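Local coordinates for L-ribulose 3-epimerase (Methylomonas sp. DH-1, PDB 7CJ6), which catalyses the manganese-dependent C3 epimerization of ketoses, most actively L-ribulose and also D-ribulose, D-allulose and D-fructose, and works as a homodimer, at residues 105-110 / 148-153; 207-212 / 240-245. All blocks are in the same frame, centred on the assembly; numbering follows the deposited sequence.

Interaction 1 of 2, residues 105-110 / 148-153. With MN (manganese (II) ion), chain C; PSJ (D-psicose), chain D.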
loop_
_atom_site.group_PDB
_atom_site.type_symbol
_atom_site.label_atom_id
_atom_site.label_comp_id
_atom_site.label_asym_id
_atom_site.label_seq_id
_atom_site.Cartn_x
_atom_site.Cartn_y
_atom_site.Cartn_z
ATOM N N GLY A 105 16.484 24.553 10.963
ATOM C CA GLY A 105 16.021 23.165 11.161
ATOM C C GLY A 105 17.183 22.231 11.436
ATOM O O GLY A 105 18.317 22.600 11.088
ATOM N N SER A 106 16.914 21.062 12.030
ATOM C CA SER A 106 17.952 20.070 12.418
ATOM C C SER A 106 17.618 18.665 11.904
ATOM O O SER A 106 18.458 17.767 12.101
ATOM C CB SER A 106 18.141 20.059 13.917
ATOM O OG SER A 106 16.899 19.870 14.575
ATOM N N GLU A 107 16.449 18.458 11.296
ATOM C CA GLU A 107 16.051 17.123 10.770
ATOM C C GLU A 107 15.694 17.205 9.279
ATOM O O GLU A 107 14.726 17.913 8.919
ATOM C CB GLU A 107 14.899 16.552 11.591
ATOM C CG GLU A 107 15.230 16.422 13.073
ATOM C CD GLU A 107 16.342 15.448 13.441
ATOM O OE1 GLU A 107 16.650 14.551 12.639
ATOM O OE2 GLU A 107 16.892 15.584 14.543
ATOM N N LEU A 108 16.454 16.483 8.453
ATOM C CA LEU A 108 16.115 16.187 7.035
ATOM C C LEU A 108 15.681 14.724 6.934
ATOM O O LEU A 108 16.544 13.844 7.072
ATOM C CB LEU A 108 17.331 16.442 6.150
ATOM C CG LEU A 108 17.077 16.195 4.664
ATOM C CD1 LEU A 108 15.892 17.015 4.190
ATOM C CD2 LEU A 108 18.310 16.495 3.833
ATOM N N CYS A 109 14.392 14.471 6.711
ATOM C CA CYS A 109 13.788 13.118 6.832
ATOM C C CYS A 109 12.966 12.770 5.586
ATOM O O CYS A 109 12.998 13.544 4.606
ATOM C CB CYS A 109 12.957 13.016 8.107
ATOM S SG CYS A 109 11.478 14.062 8.124
ATOM N N GLY A 110 12.301 11.610 5.615
ATOM C CA GLY A 110 11.449 11.112 4.521
ATOM C C GLY A 110 12.204 10.170 3.604
ATOM O O GLY A 110 13.190 9.563 4.060
ATOM N N ASN A 148 20.725 16.255 11.354
ATOM C CA ASN A 148 20.555 14.782 11.379
ATOM C C ASN A 148 19.722 14.387 10.162
ATOM O O ASN A 148 18.769 15.119 9.846
ATOM C CB ASN A 148 19.826 14.307 12.639
ATOM C CG ASN A 148 20.543 14.631 13.930
ATOM O OD1 ASN A 148 21.752 14.431 14.044
ATOM N ND2 ASN A 148 19.796 15.089 14.926
ATOM N N ILE A 149 20.044 13.266 9.517
ATOM C CA ILE A 149 19.159 12.692 8.468
ATOM C C ILE A 149 18.458 11.460 9.052
ATOM O O ILE A 149 19.118 10.670 9.757
ATOM C CB ILE A 149 19.933 12.412 7.163
ATOM C CG1 ILE A 149 20.955 11.283 7.307
ATOM C CG2 ILE A 149 20.579 13.692 6.661
ATOM C CD1 ILE A 149 21.621 10.900 6.005
ATOM N N ASP A 150 17.156 11.334 8.786
ATOM C CA ASP A 150 16.321 10.185 9.215
ATOM C C ASP A 150 15.688 9.557 7.970
ATOM O O ASP A 150 14.858 10.230 7.325
ATOM C CB ASP A 150 15.291 10.634 10.253
ATOM C CG ASP A 150 15.811 11.716 11.182
ATOM O OD1 ASP A 150 16.354 11.359 12.251
ATOM O OD2 ASP A 150 15.653 12.908 10.838
ATOM N N LEU A 151 16.080 8.320 7.656
ATOM C CA LEU A 151 15.631 7.559 6.462
ATOM C C LEU A 151 14.257 6.958 6.760
ATOM O O LEU A 151 14.167 6.075 7.643
ATOM C CB LEU A 151 16.631 6.446 6.131
ATOM C CG LEU A 151 18.111 6.797 6.242
ATOM C CD1 LEU A 151 18.947 5.820 5.440
ATOM C CD2 LEU A 151 18.389 8.213 5.787
ATOM N N GLU A 152 13.227 7.419 6.048
ATOM C CA GLU A 152 11.831 6.978 6.281
ATOM C C GLU A 152 11.586 5.649 5.566
ATOM O O GLU A 152 11.571 5.623 4.317
ATOM C CB GLU A 152 10.829 8.027 5.817
ATOM C CG GLU A 152 9.421 7.699 6.252
ATOM C CD GLU A 152 8.408 8.782 5.948
ATOM O OE1 GLU A 152 8.773 9.740 5.235
ATOM O OE2 GLU A 152 7.262 8.655 6.410
ATOM N N VAL A 153 11.399 4.596 6.355
ATOM C CA VAL A 153 10.928 3.256 5.909
ATOM C C VAL A 153 9.500 3.435 5.393
ATOM O O VAL A 153 8.641 3.859 6.178
ATOM C CB VAL A 153 11.017 2.251 7.075
ATOM C CG1 VAL A 153 10.410 0.905 6.719
ATOM C CG2 VAL A 153 12.456 2.086 7.539
HETATM MN MN MN C . 5.523 9.715 6.306
HETATM C C1 PSJ D . 5.216 9.398 1.994
HETATM O O1 PSJ D . 4.283 8.314 1.962
HETATM C C2 PSJ D . 5.593 9.656 3.426
HETATM O O2 PSJ D . 5.083 8.981 4.274
HETATM C C3 PSJ D . 6.611 10.704 3.760
HETATM O O3 PSJ D . 6.196 11.499 4.869
HETATM C C4 PSJ D . 6.796 11.547 2.513
HETATM O O4 PSJ D . 7.509 10.731 1.591
HETATM C C5 PSJ D . 7.560 12.845 2.732
HETATM O O5 PSJ D . 7.856 13.006 4.126
HETATM C C6 PSJ D . 6.747 14.034 2.219
HETATM O O6 PSJ D . 7.540 15.234 2.222
#

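Interaction 2 of 2, residues 207-212 / 240-245. With MN (manganese (II) ion), chain C; PSJ (D-psicose), chain D.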
loop_
_atom_site.group_PDB
_atom_site.type_symbol
_atom_site.label_atom_id
_atom_site.label_comp_id
_atom_site.label_asym_id
_atom_site.label_seq_id
_atom_site.Cartn_x
_atom_site.Cartn_y
_atom_site.Cartn_z
ATOM N N LEU A 207 16.087 5.278 16.338
ATOM C CA LEU A 207 14.825 5.908 15.880
ATOM C C LEU A 207 14.956 7.416 16.097
ATOM O O LEU A 207 14.946 7.849 17.263
ATOM C CB LEU A 207 13.602 5.343 16.602
ATOM C CG LEU A 207 12.271 5.917 16.114
ATOM C CD1 LEU A 207 12.090 5.684 14.624
ATOM C CD2 LEU A 207 11.099 5.335 16.882
ATOM N N GLY A 208 15.081 8.165 14.999
ATOM C CA GLY A 208 15.396 9.608 15.007
ATOM C C GLY A 208 14.182 10.467 14.704
ATOM O O GLY A 208 14.236 11.681 14.965
ATOM N N TYR A 209 13.106 9.876 14.188
ATOM C CA TYR A 209 11.960 10.646 13.643
ATOM C C TYR A 209 10.748 9.739 13.444
ATOM O O TYR A 209 10.916 8.575 13.028
ATOM C CB TYR A 209 12.360 11.277 12.311
ATOM C CG TYR A 209 11.681 12.585 11.996
ATOM C CD1 TYR A 209 10.368 12.631 11.559
ATOM C CD2 TYR A 209 12.365 13.779 12.123
ATOM C CE1 TYR A 209 9.752 13.834 11.260
ATOM C CE2 TYR A 209 11.766 14.990 11.826
ATOM C CZ TYR A 209 10.458 15.017 11.383
ATOM O OH TYR A 209 9.879 16.217 11.088
ATOM N N VAL A 210 9.558 10.277 13.714
ATOM C CA VAL A 210 8.279 9.518 13.663
ATOM C C VAL A 210 7.240 10.313 12.873
ATOM O O VAL A 210 7.121 11.546 13.080
ATOM C CB VAL A 210 7.737 9.190 15.063
ATOM C CG1 VAL A 210 6.303 8.681 14.974
ATOM C CG2 VAL A 210 8.624 8.190 15.783
ATOM N N HIS A 211 6.499 9.596 12.034
ATOM C CA HIS A 211 5.278 10.072 11.340
ATOM C C HIS A 211 4.084 9.320 11.918
ATOM O O HIS A 211 4.129 8.068 11.954
ATOM C CB HIS A 211 5.406 9.893 9.821
ATOM C CG HIS A 211 6.115 11.019 9.153
ATOM N ND1 HIS A 211 6.190 11.145 7.777
ATOM C CD2 HIS A 211 6.762 12.086 9.670
ATOM C CE1 HIS A 211 6.869 12.233 7.481
ATOM N NE2 HIS A 211 7.233 12.827 8.626
ATOM N N ILE A 212 3.084 10.074 12.379
ATOM C CA ILE A 212 1.757 9.548 12.797
ATOM C C ILE A 212 0.788 9.719 11.628
ATOM O O ILE A 212 0.447 10.879 11.308
ATOM C CB ILE A 212 1.254 10.268 14.064
ATOM C CG1 ILE A 212 2.267 10.166 15.209
ATOM C CG2 ILE A 212 -0.119 9.753 14.458
ATOM C CD1 ILE A 212 2.701 8.758 15.520
ATOM N N ARG A 240 12.374 10.299 22.408
ATOM C CA ARG A 240 12.361 11.780 22.515
ATOM C C ARG A 240 12.885 12.378 21.209
ATOM O O ARG A 240 14.103 12.558 21.072
ATOM C CB ARG A 240 13.156 12.212 23.745
ATOM C CG ARG A 240 12.438 11.880 25.044
ATOM C CD ARG A 240 13.101 12.485 26.259
ATOM N NE ARG A 240 12.107 12.962 27.212
ATOM C CZ ARG A 240 11.756 12.325 28.319
ATOM N NH1 ARG A 240 12.331 11.180 28.635
ATOM N NH2 ARG A 240 10.841 12.842 29.118
ATOM N N GLY A 241 11.972 12.652 20.281
ATOM C CA GLY A 241 12.288 13.175 18.942
ATOM C C GLY A 241 11.040 13.729 18.270
ATOM O O GLY A 241 9.946 13.683 18.827
ATOM N N PRO A 242 11.180 14.284 17.051
ATOM C CA PRO A 242 10.033 14.797 16.309
ATOM C C PRO A 242 8.934 13.747 16.108
ATOM O O PRO A 242 9.244 12.608 15.806
ATOM C CB PRO A 242 10.662 15.205 14.969
ATOM C CG PRO A 242 12.082 15.560 15.335
ATOM C CD PRO A 242 12.458 14.513 16.359
ATOM N N ILE A 243 7.682 14.165 16.294
ATOM C CA ILE A 243 6.470 13.391 15.907
ATOM C C ILE A 243 5.596 14.312 15.056
ATOM O O ILE A 243 4.987 15.229 15.623
ATOM C CB ILE A 243 5.719 12.868 17.141
ATOM C CG1 ILE A 243 6.631 12.012 18.023
ATOM C CG2 ILE A 243 4.466 12.122 16.707
ATOM C CD1 ILE A 243 6.022 11.610 19.344
ATOM N N THR A 244 5.570 14.121 13.741
ATOM C CA THR A 244 4.693 14.946 12.869
ATOM C C THR A 244 3.453 14.139 12.480
ATOM O O THR A 244 3.562 12.932 12.158
ATOM C CB THR A 244 5.446 15.600 11.700
ATOM O OG1 THR A 244 4.694 15.441 10.500
ATOM C CG2 THR A 244 6.845 15.076 11.494
ATOM N N PHE A 245 2.300 14.799 12.586
ATOM C CA PHE A 245 1.012 14.341 12.017
ATOM C C PHE A 245 1.070 14.500 10.496
ATOM O O PHE A 245 1.394 15.590 9.990
ATOM C CB PHE A 245 -0.155 15.139 12.583
ATOM C CG PHE A 245 -1.453 14.867 11.873
ATOM C CD1 PHE A 245 -1.906 13.566 11.710
ATOM C CD2 PHE A 245 -2.216 15.905 11.365
ATOM C CE1 PHE A 245 -3.107 13.310 11.068
ATOM C CE2 PHE A 245 -3.411 15.647 10.714
ATOM C CZ PHE A 245 -3.854 14.353 10.563
HETATM MN MN MN C . 5.523 9.715 6.306
HETATM C C1 PSJ D . 5.216 9.398 1.994
HETATM O O1 PSJ D . 4.283 8.314 1.962
HETATM C C2 PSJ D . 5.593 9.656 3.426
HETATM O O2 PSJ D . 5.083 8.981 4.274
HETATM C C3 PSJ D . 6.611 10.704 3.760
HETATM O O3 PSJ D . 6.196 11.499 4.869
HETATM C C4 PSJ D . 6.796 11.547 2.513
HETATM O O4 PSJ D . 7.509 10.731 1.591
HETATM C C5 PSJ D . 7.560 12.845 2.732
HETATM O O5 PSJ D . 7.856 13.006 4.126
HETATM C C6 PSJ D . 6.747 14.034 2.219
HETATM O O6 PSJ D . 7.540 15.234 2.222
#

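Interaction 1 of 2, residues 105-110 / 148-153
Glu107 of strand 107-109 leans across to Asn148 and Asp150 of the neighbouring parallel strand 148-152, and its carboxylate divides its two oxygens between them. Its CB lies 3.8 Å from Asp150 OD2. CG sits anti to the carbonyl carbon (chi1 -58°), and a second bend at chi2 folds the chain so that CD comes over Asn148 CB. OE2 then receives Asn148 ND2 at 3.0 Å in a nearly straight bond (178° at the hydrogen). OE2 lies in the amide plane of Asn148, whereas ND2 meets it on the syn side but tilted well out of the carboxylate plane. OE1 approaches Asp150 OD2 to 2.6 Å, a separation consistent with one of the two acids being protonated, while Lys5 forms salt bridges with Glu107 OE1 and Asp150 OD1. With an alanine here, the Asn148 amide is likely to lose this acceptor and Lys5 one of its two carboxylates.

The backbones supply the parallel ladder expected of adjacent strands in a TIM barrel, here joined through helix 125-143: Asn148 N to Ser106 O, Leu108 N to Asn148 O and Asp150 N to Leu108 O. Glu152 N reaches Gly110 O at 2.9 Å, with the donor above the carbonyl plane. Beyond this bond the Glu152 chain runs extended, CG anti to the backbone nitrogen (chi1 -171°), and delivers OE2 to manganese at 2.0 Å. Asp185, His211 and Glu246 are the other protein ligands, and psicose O2 and O3 complete the set of six. Gly110 has a positive phi, and a CB there would crowd psicose O5.

The chemistry therefore changes along the strand pair, from two buried carboxylates brought together beside Lys5, whose charge probably offsets their repulsion, to a carboxylate that gives one oxygen, OE2, to the metal.

Interaction 2 of 2, residues 207-212 / 240-245
Pro242 lies over one face of the Tyr209 ring, the two side chains crossing at about a right angle. Its CB is 3.6 Å from the ring centroid and 21° off the ring normal, which meets the geometry of a CH-pi contact; the carbon is displaced toward the rim, with Tyr209 CE2 as its nearest ring atom. Thr244 is turned instead along His211: the two side chains run beside each other and point the same way, with His211 CD2 3.5 Å from the Thr244 methyl, CG2.

The imidazole has CG anti to the carbonyl carbon (chi1 -85°), which carries ND1 to manganese at 2.2 Å. Psicose O3 is a ligand of the same metal. The far nitrogen, NE2, is hydrogen-bonded to Glu41, which likewise accepts the Tyr209 hydroxyl; this second-shell acid probably fixes the rotation of the imidazole and increases its electron donation to the metal.

Strands 207-212 and 242-245 are the last two of the eight-stranded TIM barrel, parallel with axes 21° apart and connected through helix 227-236. Three backbone bonds set their register: Val210 N to Pro242 O, Thr244 N to Val210 O and Ile212 N to Thr244 O, the last at 2.9 Å.

On the face opposite His211 and Thr244, Ile212 and Ile243 cross at a slant, and their CG1 and CG2, respectively, are pressed to 3.3 Å, tighter than usual for carbons. Helix 227-236 lies against this side, where Phe230 touches both Val210 and Ile212 and Phe231 adds to the contact with Ile212.

Overall arrangement
From the N terminus, the chain first runs through the strands up to 65-72, then reaches strand 107-112. Interaction 1 closes when helix 125-143 returns it to strand 148-152. Strand 180-185 follows before 207-212, and interaction 2 closes after helix 227-236 at strand 242-245. The two loops are in series, neither nested nor crossed, yet their centres are only 10 Å apart because the sheet closes into a barrel. They meet across its interior: Glu107 and Cys109 pack on Tyr209, while Glu152 and His211 converge on the same manganese. Interaction 1 thus ties the fourth and fifth strands, and interaction 2 the seventh and eighth, around one sugar-binding site.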